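Long-range contacts in RNA-directed RNA polymerase (Infectious pancreatic necrosis virus, PDB 3ZED), which probably copies viral RNA from an RNA template, as an RNA-dependent RNA polymerase found both free and covalently joined to the genome: residues 106-111 with 162-167; 300-305 with 318-323; 539-544 with 568-573; 534-539 with 547-552. One frame throughout, in Å; residues are numbered along the deposited sequence.

Contact 1 of 4, residues 106-111 with 162-167; sequences YYPFHK and GSYSGQ
His110 and Tyr164 form the centre of a buried contact between a loop and a helix start, in which the irregular chain 106-111, following strand 101-102, packs on the capped N-terminus of helix 164-179 of the palm domain. Ser163 is the N-cap: its OG accepts from Gly166 N and also bonds to Asp315, which fixes the first turn that the loop meets. The two rings make a T-shaped pair, centroids 4.3 Å apart and planes at 59°, with the imidazole edge turned to the tyrosine face. His110 CE1 stands over the middle of that ring, 3.6 Å from Tyr164 CG. A face of the imidazole is in turn roofed by backbone, Ser163 C toward its rim and Tyr164 N over its centre. At the far end of the tyrosine, OH lies 3.5 Å from Tyr107 CA, and Pro108 CD rests 4.0 Å from Tyr164 CE1. With Gln167 CG anti to its own carbonyl carbon (chi1 -71°) and the chain extended beyond, the amide is carried to the edge of the imidazole. Its NE2 is spent on Leu302 O and Asn320 OD1 of the neighbouring hairpin, while the oxygen turns to the histidine. His110 NE2 donates to Gln167 OE1 over 2.7 Å; the oxygen lies in the imidazole plane, yet the donor sits 40° out of the amide's carbonyl plane.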
loop_
_atom_site.group_PDB
_atom_site.type_symbol
_atom_site.label_atom_id
_atom_site.label_comp_id
_atom_site.label_asym_id
_atom_site.label_seq_id
_atom_site.Cartn_x
_atom_site.Cartn_y
_atom_site.Cartn_z
ATOM N N TYR B 106 -7.125 22.723 -5.250
ATOM C CA TYR B 106 -7.712 21.599 -4.551
ATOM C C TYR B 106 -7.934 21.979 -3.101
ATOM O O TYR B 106 -6.980 22.184 -2.359
ATOM C CB TYR B 106 -6.847 20.331 -4.704
ATOM C CG TYR B 106 -7.292 19.178 -3.824
ATOM C CD1 TYR B 106 -8.545 18.598 -3.987
ATOM C CD2 TYR B 106 -6.480 18.703 -2.796
ATOM C CE1 TYR B 106 -8.981 17.570 -3.153
ATOM C CE2 TYR B 106 -6.892 17.658 -1.972
ATOM C CZ TYR B 106 -8.145 17.093 -2.154
ATOM O OH TYR B 106 -8.583 16.069 -1.342
ATOM N N TYR B 107 -9.207 22.097 -2.712
ATOM C CA TYR B 107 -9.602 22.483 -1.364
ATOM C C TYR B 107 -10.361 21.333 -0.706
ATOM O O TYR B 107 -11.578 21.229 -0.865
ATOM C CB TYR B 107 -10.429 23.785 -1.401
ATOM C CG TYR B 107 -9.607 25.012 -1.735
ATOM C CD1 TYR B 107 -9.389 25.392 -3.058
ATOM C CD2 TYR B 107 -9.073 25.813 -0.733
ATOM C CE1 TYR B 107 -8.638 26.529 -3.372
ATOM C CE2 TYR B 107 -8.361 26.976 -1.033
ATOM C CZ TYR B 107 -8.113 27.311 -2.355
ATOM O OH TYR B 107 -7.370 28.437 -2.642
ATOM N N PRO B 108 -9.642 20.416 -0.024
ATOM C CA PRO B 108 -10.325 19.266 0.596
ATOM C C PRO B 108 -11.127 19.638 1.829
ATOM O O PRO B 108 -10.821 20.625 2.495
ATOM C CB PRO B 108 -9.170 18.342 0.987
ATOM C CG PRO B 108 -8.018 19.247 1.215
ATOM C CD PRO B 108 -8.183 20.374 0.223
ATOM N N PHE B 109 -12.138 18.825 2.142
ATOM C CA PHE B 109 -12.950 19.009 3.337
ATOM C C PHE B 109 -12.256 18.349 4.504
ATOM O O PHE B 109 -11.611 17.317 4.358
ATOM C CB PHE B 109 -14.378 18.444 3.156
ATOM C CG PHE B 109 -15.237 19.258 2.211
ATOM C CD1 PHE B 109 -15.939 20.372 2.663
ATOM C CD2 PHE B 109 -15.339 18.912 0.867
ATOM C CE1 PHE B 109 -16.715 21.136 1.782
ATOM C CE2 PHE B 109 -16.118 19.678 -0.015
ATOM C CZ PHE B 109 -16.797 20.785 0.448
ATOM N N HIS B 110 -12.371 18.969 5.653
ATOM C CA HIS B 110 -11.807 18.491 6.898
ATOM C C HIS B 110 -12.970 18.361 7.849
ATOM O O HIS B 110 -13.611 19.364 8.169
ATOM C CB HIS B 110 -10.722 19.466 7.383
ATOM C CG HIS B 110 -9.556 19.562 6.448
ATOM N ND1 HIS B 110 -9.449 20.584 5.527
ATOM C CD2 HIS B 110 -8.494 18.737 6.303
ATOM C CE1 HIS B 110 -8.319 20.367 4.872
ATOM N NE2 HIS B 110 -7.704 19.278 5.312
ATOM N N LYS B 111 -13.344 17.116 8.197
ATOM C CA LYS B 111 -14.490 16.909 9.082
ATOM C C LYS B 111 -14.148 15.941 10.231
ATOM O O LYS B 111 -13.464 14.951 9.998
ATOM C CB LYS B 111 -15.741 16.409 8.313
ATOM C CG LYS B 111 -16.283 17.331 7.220
ATOM C CD LYS B 111 -16.908 18.642 7.736
ATOM C CE LYS B 111 -17.110 19.605 6.588
ATOM N NZ LYS B 111 -17.517 20.943 7.059
ATOM N N GLY B 162 -8.888 15.252 9.847
ATOM C CA GLY B 162 -8.001 16.269 10.420
ATOM C C GLY B 162 -8.241 17.712 10.016
ATOM O O GLY B 162 -9.383 18.175 9.985
ATOM N N SER B 163 -7.157 18.432 9.722
ATOM C CA SER B 163 -7.207 19.857 9.382
ATOM C C SER B 163 -6.091 20.245 8.427
ATOM O O SER B 163 -5.207 19.431 8.166
ATOM C CB SER B 163 -7.111 20.705 10.653
ATOM O OG SER B 163 -5.857 20.574 11.307
ATOM N N TYR B 164 -6.120 21.493 7.916
ATOM C CA TYR B 164 -5.059 22.032 7.048
ATOM C C TYR B 164 -3.746 22.123 7.845
ATOM O O TYR B 164 -2.717 21.692 7.348
ATOM C CB TYR B 164 -5.436 23.408 6.478
ATOM C CG TYR B 164 -6.335 23.375 5.259
ATOM C CD1 TYR B 164 -5.866 22.904 4.035
ATOM C CD2 TYR B 164 -7.628 23.893 5.309
ATOM C CE1 TYR B 164 -6.677 22.910 2.901
ATOM C CE2 TYR B 164 -8.444 23.911 4.181
ATOM C CZ TYR B 164 -7.961 23.426 2.976
ATOM O OH TYR B 164 -8.773 23.462 1.873
ATOM N N SER B 165 -3.801 22.637 9.099
ATOM C CA SER B 165 -2.639 22.738 9.989
ATOM C C SER B 165 -2.018 21.343 10.208
ATOM O O SER B 165 -0.793 21.188 10.123
ATOM C CB SER B 165 -3.028 23.368 11.323
ATOM O OG SER B 165 -3.187 24.773 11.220
ATOM N N GLY B 166 -2.881 20.351 10.486
ATOM C CA GLY B 166 -2.480 18.957 10.652
ATOM C C GLY B 166 -1.710 18.458 9.438
ATOM O O GLY B 166 -0.587 17.959 9.594
ATOM N N GLN B 167 -2.271 18.693 8.200
ATOM C CA GLN B 167 -1.671 18.314 6.912
ATOM C C GLN B 167 -0.334 19.016 6.676
ATOM O O GLN B 167 0.623 18.376 6.245
ATOM C CB GLN B 167 -2.624 18.632 5.734
ATOM C CG GLN B 167 -3.852 17.736 5.648
ATOM C CD GLN B 167 -4.534 17.903 4.320
ATOM O OE1 GLN B 167 -5.376 18.778 4.141
ATOM N NE2 GLN B 167 -4.157 17.093 3.344
#

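Contact 2 of 4, residues 300-305 with 318-323; sequences GLLFPK and TRNIWS
Trp322 presents one face of its indole to Gly300, whose CA stands over the six-membered ring, 3.8 Å from its centroid and 18° off the ring normal, a CH-pi contact made by backbone alone. The indole N-H is directed elsewhere, to Ser456 O. The guanidinium of Arg319 has Lys305 CD over one face, and the amide of Asn320, whose OD1 accepts from Gln167 NE2, packs against the branch of Leu302, with Leu302 CG 3.6 Å from Asn320 CG. These groups project from a beta hairpin, strands 299-310 and 320-323, within the mixed sheet of the palm domain. The pairing is antiparallel: Leu301-Ser323 and Phe303-Ile321 are hydrogen-bonded pairs, Leu302-Trp322 and Pro304-Asn320 non-hydrogen-bonded ones. Ile321 N gives the straightest of these bonds, 2.7 Å to Phe303 O at 177°, and Lys305 N continues the pattern to Arg319 O. On the side of the sheet bearing Leu301, Phe303, Ile321 and Ser323, Phe303 CB lies 4.0 Å from Ile321 CB. Lys305 CG sits anti to its backbone N (chi1 -165°), which carries the chain along Ile321, CE 3.9 Å from Ile321 CD1, and beside Arg319. Lys305 NZ and Arg319 NH2 are 4.1 Å apart, but both form salt bridges to Glu307 OE2. That shared carboxylate probably offsets the repulsion between the two cations; charge pairing through Glu307 is thus added to the backbone bonds at this end, while at the other the CH-pi contact is added to them.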
loop_
_atom_site.group_PDB
_atom_site.type_symbol
_atom_site.label_atom_id
_atom_site.label_comp_id
_atom_site.label_asym_id
_atom_site.label_seq_id
_atom_site.Cartn_x
_atom_site.Cartn_y
_atom_site.Cartn_z
ATOM N N GLY B 300 0.465 15.044 -7.140
ATOM C CA GLY B 300 -0.625 14.383 -6.433
ATOM C C GLY B 300 -1.472 15.330 -5.616
ATOM O O GLY B 300 -0.950 16.284 -5.034
ATOM N N LEU B 301 -2.789 15.092 -5.569
ATOM C CA LEU B 301 -3.678 15.886 -4.713
ATOM C C LEU B 301 -3.389 15.503 -3.261
ATOM O O LEU B 301 -3.349 14.308 -2.960
ATOM C CB LEU B 301 -5.172 15.653 -5.038
ATOM C CG LEU B 301 -5.655 15.943 -6.453
ATOM C CD1 LEU B 301 -7.144 15.648 -6.563
ATOM C CD2 LEU B 301 -5.339 17.390 -6.881
ATOM N N LEU B 302 -3.110 16.482 -2.389
ATOM C CA LEU B 302 -2.804 16.137 -0.999
ATOM C C LEU B 302 -4.098 15.917 -0.210
ATOM O O LEU B 302 -4.652 16.838 0.390
ATOM C CB LEU B 302 -1.906 17.185 -0.343
ATOM C CG LEU B 302 -1.105 16.677 0.843
ATOM C CD1 LEU B 302 0.045 15.778 0.386
ATOM C CD2 LEU B 302 -0.601 17.850 1.689
ATOM N N PHE B 303 -4.580 14.672 -0.250
ATOM C CA PHE B 303 -5.813 14.235 0.376
ATOM C C PHE B 303 -5.621 13.989 1.879
ATOM O O PHE B 303 -4.720 13.240 2.255
ATOM C CB PHE B 303 -6.289 12.950 -0.337
ATOM C CG PHE B 303 -7.678 12.484 0.005
ATOM C CD1 PHE B 303 -7.896 11.603 1.061
ATOM C CD2 PHE B 303 -8.765 12.855 -0.782
ATOM C CE1 PHE B 303 -9.189 11.161 1.377
ATOM C CE2 PHE B 303 -10.052 12.405 -0.477
ATOM C CZ PHE B 303 -10.255 11.561 0.600
ATOM N N PRO B 304 -6.465 14.580 2.766
ATOM C CA PRO B 304 -6.326 14.291 4.217
ATOM C C PRO B 304 -6.890 12.908 4.538
ATOM O O PRO B 304 -8.043 12.621 4.209
ATOM C CB PRO B 304 -7.128 15.415 4.877
ATOM C CG PRO B 304 -8.172 15.788 3.867
ATOM C CD PRO B 304 -7.595 15.501 2.498
ATOM N N LYS B 305 -6.075 12.023 5.117
ATOM C CA LYS B 305 -6.516 10.653 5.405
ATOM C C LYS B 305 -7.466 10.597 6.622
ATOM O O LYS B 305 -7.162 11.185 7.667
ATOM C CB LYS B 305 -5.291 9.753 5.651
ATOM C CG LYS B 305 -5.581 8.271 5.614
ATOM C CD LYS B 305 -4.291 7.462 5.670
ATOM C CE LYS B 305 -4.536 5.998 5.367
ATOM N NZ LYS B 305 -5.168 5.300 6.514
ATOM N N THR B 318 -2.072 15.282 10.521
ATOM C CA THR B 318 -3.082 14.710 9.636
ATOM C C THR B 318 -2.283 13.944 8.605
ATOM O O THR B 318 -1.480 14.549 7.900
ATOM C CB THR B 318 -4.036 15.744 9.003
ATOM O OG1 THR B 318 -4.597 16.608 9.994
ATOM C CG2 THR B 318 -5.146 15.084 8.148
ATOM N N ARG B 319 -2.450 12.631 8.536
ATOM C CA ARG B 319 -1.716 11.856 7.536
ATOM C C ARG B 319 -2.258 12.200 6.138
ATOM O O ARG B 319 -3.448 12.519 5.973
ATOM C CB ARG B 319 -1.768 10.345 7.829
ATOM C CG ARG B 319 -1.044 9.984 9.130
ATOM C CD ARG B 319 -0.232 8.712 9.026
ATOM N NE ARG B 319 -1.042 7.503 9.164
ATOM C CZ ARG B 319 -0.904 6.421 8.403
ATOM N NH1 ARG B 319 0.001 6.394 7.431
ATOM N NH2 ARG B 319 -1.678 5.361 8.602
ATOM N N ASN B 320 -1.361 12.196 5.157
ATOM C CA ASN B 320 -1.713 12.567 3.788
ATOM C C ASN B 320 -1.708 11.416 2.822
ATOM O O ASN B 320 -0.793 10.598 2.842
ATOM C CB ASN B 320 -0.747 13.636 3.276
ATOM C CG ASN B 320 -0.847 14.939 4.024
ATOM O OD1 ASN B 320 -1.926 15.459 4.242
ATOM N ND2 ASN B 320 0.281 15.509 4.416
ATOM N N ILE B 321 -2.714 11.388 1.933
ATOM C CA ILE B 321 -2.761 10.452 0.818
ATOM C C ILE B 321 -2.319 11.259 -0.414
ATOM O O ILE B 321 -2.953 12.266 -0.753
ATOM C CB ILE B 321 -4.142 9.766 0.616
ATOM C CG1 ILE B 321 -4.580 8.906 1.843
ATOM C CG2 ILE B 321 -4.213 9.001 -0.730
ATOM C CD1 ILE B 321 -4.530 7.341 1.747
ATOM N N TRP B 322 -1.216 10.855 -1.043
ATOM C CA TRP B 322 -0.722 11.489 -2.263
ATOM C C TRP B 322 -1.544 10.868 -3.386
ATOM O O TRP B 322 -1.324 9.712 -3.774
ATOM C CB TRP B 322 0.772 11.241 -2.398
ATOM C CG TRP B 322 1.465 12.067 -3.442
ATOM C CD1 TRP B 322 2.127 13.245 -3.244
ATOM C CD2 TRP B 322 1.682 11.708 -4.819
ATOM N NE1 TRP B 322 2.733 13.650 -4.416
ATOM C CE2 TRP B 322 2.467 12.731 -5.400
ATOM C CE3 TRP B 322 1.283 10.616 -5.623
ATOM C CZ2 TRP B 322 2.862 12.699 -6.746
ATOM C CZ3 TRP B 322 1.675 10.582 -6.948
ATOM C CH2 TRP B 322 2.449 11.618 -7.503
ATOM N N SER B 323 -2.588 11.586 -3.811
ATOM C CA SER B 323 -3.518 11.012 -4.750
ATOM C C SER B 323 -3.032 11.216 -6.193
ATOM O O SER B 323 -3.212 12.274 -6.801
ATOM C CB SER B 323 -4.919 11.556 -4.502
ATOM O OG SER B 323 -5.867 10.783 -5.214
#

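Contact 3 of 4, residues 539-544 with 568-573; sequences GYLADG and SRQMEM
Leu541 O is gripped by two donors from the 568-573 turn. Ser568 OG gives it a short bond of 2.7 Å, lying in the carbonyl plane on a lone pair, and Gln570 N adds a second of 3.1 Å from well above that plane, 52° out. The serine oxygen works twice: it also accepts from Met571 N at 3.1 Å, an ST motif. With OG anti to the backbone N of Ser568 (chi1 165°), the hydroxyl is placed between the carbonyl and this N-H. The motif shapes the connection between strands 563-568 and 573-578 in the thumb domain, where Glu572 and Met573 both face Ser568 as a G1 beta bulge. On the partner loop, Gly539 O takes bonds from Ala542 N and Gly544 N on opposite faces of its plane, holding the chain in a tight curl. Further out, the extended Gln570 side chain crosses Leu541 at about a right angle, its OE1 3.4 Å from Leu541 CA and bonded to Asn677 ND2. Gln570 OE1 also comes close to Gly544 CA. Leu541 CD2 meets the sulfur of Met571, 3.8 Å from SD, and the leucine also touches Val681 of helix 677-683.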
loop_
_atom_site.group_PDB
_atom_site.type_symbol
_atom_site.label_atom_id
_atom_site.label_comp_id
_atom_site.label_asym_id
_atom_site.label_seq_id
_atom_site.Cartn_x
_atom_site.Cartn_y
_atom_site.Cartn_z
ATOM N N GLY B 539 -16.700 -21.073 27.135
ATOM C CA GLY B 539 -17.029 -20.150 26.065
ATOM C C GLY B 539 -16.497 -20.471 24.695
ATOM O O GLY B 539 -16.129 -21.610 24.403
ATOM N N TYR B 540 -16.531 -19.447 23.846
ATOM C CA TYR B 540 -16.147 -19.450 22.441
ATOM C C TYR B 540 -14.777 -20.074 22.233
ATOM O O TYR B 540 -13.799 -19.695 22.909
ATOM C CB TYR B 540 -16.099 -18.006 21.904
ATOM C CG TYR B 540 -17.413 -17.287 21.674
ATOM C CD1 TYR B 540 -18.390 -17.824 20.838
ATOM C CD2 TYR B 540 -17.605 -15.987 22.139
ATOM C CE1 TYR B 540 -19.552 -17.109 20.525
ATOM C CE2 TYR B 540 -18.755 -15.260 21.825
ATOM C CZ TYR B 540 -19.722 -15.823 21.015
ATOM O OH TYR B 540 -20.853 -15.103 20.741
ATOM N N LEU B 541 -14.721 -21.047 21.314
ATOM C CA LEU B 541 -13.505 -21.743 20.882
ATOM C C LEU B 541 -12.810 -22.449 22.051
ATOM O O LEU B 541 -11.622 -22.756 21.957
ATOM C CB LEU B 541 -12.531 -20.748 20.158
ATOM C CG LEU B 541 -13.087 -20.072 18.882
ATOM C CD1 LEU B 541 -12.118 -19.077 18.303
ATOM C CD2 LEU B 541 -13.463 -21.116 17.804
ATOM N N ALA B 542 -13.565 -22.714 23.139
ATOM C CA ALA B 542 -13.083 -23.340 24.375
ATOM C C ALA B 542 -13.919 -24.557 24.590
ATOM O O ALA B 542 -13.562 -25.608 24.073
ATOM C CB ALA B 542 -13.182 -22.353 25.551
ATOM N N ASP B 543 -15.100 -24.422 25.199
ATOM C CA ASP B 543 -15.985 -25.576 25.270
ATOM C C ASP B 543 -17.011 -25.465 24.144
ATOM O O ASP B 543 -17.808 -26.361 23.987
ATOM C CB ASP B 543 -16.633 -25.786 26.657
ATOM C CG ASP B 543 -17.667 -24.777 27.146
ATOM O OD1 ASP B 543 -17.801 -23.696 26.516
ATOM O OD2 ASP B 543 -18.325 -25.054 28.190
ATOM N N GLY B 544 -16.988 -24.376 23.378
ATOM C CA GLY B 544 -17.899 -24.223 22.247
ATOM C C GLY B 544 -19.258 -23.597 22.499
ATOM O O GLY B 544 -20.118 -23.637 21.608
ATOM N N SER B 568 -6.840 -21.484 21.363
ATOM C CA SER B 568 -8.173 -22.103 21.373
ATOM C C SER B 568 -8.078 -23.573 21.790
ATOM O O SER B 568 -7.392 -24.351 21.131
ATOM C CB SER B 568 -8.820 -21.999 19.987
ATOM O OG SER B 568 -9.939 -22.863 19.849
ATOM N N ARG B 569 -8.768 -23.954 22.879
ATOM C CA ARG B 569 -8.807 -25.354 23.343
ATOM C C ARG B 569 -9.643 -26.233 22.403
ATOM O O ARG B 569 -9.321 -27.410 22.221
ATOM C CB ARG B 569 -9.387 -25.460 24.769
ATOM C CG ARG B 569 -8.394 -25.072 25.835
ATOM C CD ARG B 569 -8.918 -25.311 27.252
ATOM N NE ARG B 569 -8.051 -24.605 28.200
ATOM C CZ ARG B 569 -6.942 -25.111 28.728
ATOM N NH1 ARG B 569 -6.595 -26.375 28.484
ATOM N NH2 ARG B 569 -6.178 -24.363 29.519
ATOM N N GLN B 570 -10.741 -25.681 21.849
ATOM C CA GLN B 570 -11.636 -26.416 20.956
ATOM C C GLN B 570 -10.936 -26.796 19.656
ATOM O O GLN B 570 -11.087 -27.911 19.206
ATOM C CB GLN B 570 -12.900 -25.584 20.629
ATOM C CG GLN B 570 -13.949 -26.356 19.806
ATOM C CD GLN B 570 -15.194 -25.566 19.504
ATOM O OE1 GLN B 570 -15.250 -24.340 19.584
ATOM N NE2 GLN B 570 -16.226 -26.252 19.132
ATOM N N MET B 571 -10.199 -25.868 19.067
ATOM C CA MET B 571 -9.541 -26.048 17.782
ATOM C C MET B 571 -8.101 -26.516 17.914
ATOM O O MET B 571 -7.542 -27.007 16.930
ATOM C CB MET B 571 -9.608 -24.746 16.977
ATOM C CG MET B 571 -11.030 -24.334 16.658
ATOM S SD MET B 571 -11.077 -23.009 15.467
ATOM C CE MET B 571 -10.861 -23.952 13.926
ATOM N N GLU B 572 -7.520 -26.406 19.137
ATOM C CA GLU B 572 -6.151 -26.819 19.490
ATOM C C GLU B 572 -5.138 -26.081 18.618
ATOM O O GLU B 572 -4.216 -26.666 18.045
ATOM C CB GLU B 572 -5.958 -28.333 19.410
ATOM C CG GLU B 572 -6.573 -29.087 20.577
ATOM C CD GLU B 572 -6.201 -30.547 20.537
ATOM O OE1 GLU B 572 -5.115 -30.881 21.059
ATOM O OE2 GLU B 572 -6.938 -31.336 19.899
ATOM N N MET B 573 -5.335 -24.772 18.534
ATOM C CA MET B 573 -4.491 -23.902 17.750
ATOM C C MET B 573 -4.629 -22.482 18.207
ATOM O O MET B 573 -5.558 -22.132 18.950
ATOM C CB MET B 573 -4.815 -24.016 16.239
ATOM C CG MET B 573 -6.240 -23.644 15.865
ATOM S SD MET B 573 -6.662 -24.274 14.207
ATOM C CE MET B 573 -6.330 -22.832 13.279
#

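Contact 4 of 4, residues 534-539 with 547-552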
loop_
_atom_site.group_PDB
_atom_site.type_symbol
_atom_site.label_atom_id
_atom_site.label_comp_id
_atom_site.label_asym_id
_atom_site.label_seq_id
_atom_site.Cartn_x
_atom_site.Cartn_y
_atom_site.Cartn_z
ATOM N N THR B 534 -3.222 -20.688 30.195
ATOM C CA THR B 534 -4.309 -19.820 30.688
ATOM C C THR B 534 -5.539 -19.824 29.772
ATOM O O THR B 534 -6.520 -19.151 30.118
ATOM C CB THR B 534 -3.837 -18.379 30.884
ATOM O OG1 THR B 534 -3.361 -17.865 29.632
ATOM C CG2 THR B 534 -2.790 -18.249 32.000
ATOM N N ALA B 535 -5.474 -20.515 28.589
ATOM C CA ALA B 535 -6.593 -20.646 27.648
ATOM C C ALA B 535 -7.861 -21.048 28.426
ATOM O O ALA B 535 -7.830 -22.000 29.214
ATOM C CB ALA B 535 -6.283 -21.699 26.578
ATOM N N PRO B 536 -8.971 -20.323 28.276
ATOM C CA PRO B 536 -10.157 -20.669 29.081
ATOM C C PRO B 536 -10.793 -21.972 28.668
ATOM O O PRO B 536 -10.644 -22.412 27.532
ATOM C CB PRO B 536 -11.115 -19.510 28.864
ATOM C CG PRO B 536 -10.398 -18.523 28.018
ATOM C CD PRO B 536 -9.185 -19.136 27.428
ATOM N N GLN B 537 -11.498 -22.598 29.619
ATOM C CA GLN B 537 -12.232 -23.826 29.379
ATOM C C GLN B 537 -13.679 -23.496 28.991
ATOM O O GLN B 537 -14.379 -24.313 28.400
ATOM C CB GLN B 537 -12.193 -24.710 30.641
ATOM C CG GLN B 537 -10.794 -25.208 30.993
ATOM C CD GLN B 537 -10.434 -26.501 30.283
ATOM O OE1 GLN B 537 -11.203 -27.059 29.494
ATOM N NE2 GLN B 537 -9.246 -27.012 30.554
ATOM N N ASP B 538 -14.118 -22.296 29.321
ATOM C CA ASP B 538 -15.489 -21.876 29.060
ATOM C C ASP B 538 -15.613 -20.915 27.878
ATOM O O ASP B 538 -14.789 -20.018 27.693
ATOM C CB ASP B 538 -16.075 -21.195 30.326
ATOM C CG ASP B 538 -15.347 -19.934 30.755
ATOM O OD1 ASP B 538 -14.138 -20.021 31.059
ATOM O OD2 ASP B 538 -15.985 -18.858 30.771
ATOM N N GLY B 539 -16.700 -21.073 27.135
ATOM C CA GLY B 539 -17.029 -20.150 26.065
ATOM C C GLY B 539 -16.497 -20.471 24.695
ATOM O O GLY B 539 -16.129 -21.610 24.403
ATOM N N LEU B 547 -20.633 -17.913 24.220
ATOM C CA LEU B 547 -20.389 -16.935 25.269
ATOM C C LEU B 547 -18.937 -16.576 25.358
ATOM O O LEU B 547 -18.085 -17.443 25.138
ATOM C CB LEU B 547 -20.866 -17.485 26.642
ATOM C CG LEU B 547 -22.379 -17.651 26.814
ATOM C CD1 LEU B 547 -22.714 -18.676 27.861
ATOM C CD2 LEU B 547 -23.068 -16.310 27.025
ATOM N N PRO B 548 -18.613 -15.308 25.714
ATOM C CA PRO B 548 -17.200 -14.960 25.888
ATOM C C PRO B 548 -16.652 -15.653 27.139
ATOM O O PRO B 548 -17.448 -15.998 28.006
ATOM C CB PRO B 548 -17.241 -13.434 26.062
ATOM C CG PRO B 548 -18.597 -13.179 26.710
ATOM C CD PRO B 548 -19.500 -14.160 26.032
ATOM N N PRO B 549 -15.330 -15.883 27.293
ATOM C CA PRO B 549 -14.861 -16.462 28.561
ATOM C C PRO B 549 -15.042 -15.437 29.693
ATOM O O PRO B 549 -15.021 -14.230 29.431
ATOM C CB PRO B 549 -13.382 -16.729 28.290
ATOM C CG PRO B 549 -12.989 -15.682 27.286
ATOM C CD PRO B 549 -14.202 -15.515 26.408
ATOM N N ILE B 550 -15.238 -15.897 30.925
ATOM C CA ILE B 550 -15.359 -14.989 32.078
ATOM C C ILE B 550 -13.989 -14.339 32.279
ATOM O O ILE B 550 -13.893 -13.123 32.419
ATOM C CB ILE B 550 -15.886 -15.737 33.333
ATOM C CG1 ILE B 550 -17.323 -16.251 33.060
ATOM C CG2 ILE B 550 -15.840 -14.814 34.576
ATOM C CD1 ILE B 550 -17.752 -17.441 33.784
ATOM N N ARG B 551 -12.933 -15.150 32.186
ATOM C CA ARG B 551 -11.543 -14.707 32.300
ATOM C C ARG B 551 -10.751 -15.134 31.031
ATOM O O ARG B 551 -10.344 -16.299 30.916
ATOM C CB ARG B 551 -10.907 -15.271 33.593
ATOM C CG ARG B 551 -9.604 -14.601 34.012
ATOM C CD ARG B 551 -9.015 -15.283 35.232
ATOM N NE ARG B 551 -9.896 -15.214 36.403
ATOM C CZ ARG B 551 -9.847 -14.255 37.327
ATOM N NH1 ARG B 551 -8.967 -13.264 37.222
ATOM N NH2 ARG B 551 -10.683 -14.279 38.361
ATOM N N PRO B 552 -10.569 -14.205 30.062
ATOM C CA PRO B 552 -9.775 -14.530 28.854
ATOM C C PRO B 552 -8.346 -14.978 29.180
ATOM O O PRO B 552 -7.755 -14.564 30.193
ATOM C CB PRO B 552 -9.717 -13.192 28.083
ATOM C CG PRO B 552 -10.785 -12.364 28.649
ATOM C CD PRO B 552 -10.998 -12.794 30.059
HETATM O O HOH W 1 -8.403 -18.018 31.589
HETATM O O HOH W 2 -12.714 -17.872 32.310
HETATM O O HOH W 3 -18.109 -18.200 29.225
#
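Two limbs of the long irregular loop between helix 524-533 and strand 556-560 of the thumb domain are brought together here, without regular secondary structure, by one carboxylate, a proline pair and three bridging waters. Asp538 supplies the direct bond: Ile550 N donates to Asp538 OD2 over 3.1 Å at 157°, OD2 accepting on its syn lone pair. Asp538 CG sits between its own backbone N and carbonyl carbon (chi1 62°), a torsion that swings the carboxylate across to the other limb, where OD2 also lies 3.4 Å from Pro549 CA. Water 3 donates to the same oxygen and to Pro548 O, at 2.6 Å from the latter. The other oxygen, OD1, accepts from water 2, which takes the N-H of Arg551. A further water, water 1, donates to Thr534 O and Arg551 O, 2.6 Å from the threonine oxygen. Between these polar links Pro536 leans obliquely on Pro549, with CG only 3.5 Å from Pro549 CB, tighter than usual for two carbons. The same CG is 3.7 Å from Arg551 O. Beside Asp538, Gly539 CA closes to 3.0 Å on Leu547 O, and its positive phi favours glycine. Two prolines in direct sequence, Pro548 and Pro549, offer no backbone N-H; Ile550 N reaches OD2 directly, and waters 2 and 3 link the carboxylate to Arg551 N and Pro548 O. Asp538 thus acts as an acceptor throughout, OD2 taking Ile550 N and water 3 and OD1 taking water 2, which is consistent with a carboxylate that is ionised.

Overall arrangement
The four contacts fall into two pairs, each with centres 9 Å apart, and the centres of contacts in different pairs are about 43 to 46 Å apart. Contacts 1 and 2 come first along the chain, one after the other, in the palm region; the start of helix 164-179 meets the 299-310/320-323 hairpin there, and Tyr106 packs on Phe303. Contacts 3 and 4 belong to the thumb region, have alternating segments and share Gly539; Arg569 NE bonds to Ala535 O, and Tyr540 N to Leu547 O, two bonds that tie the neighbouring contacts together. The two pairs are separate local packing units, one in the palm and one in the thumb, with nearest atoms about 28 Å or more apart.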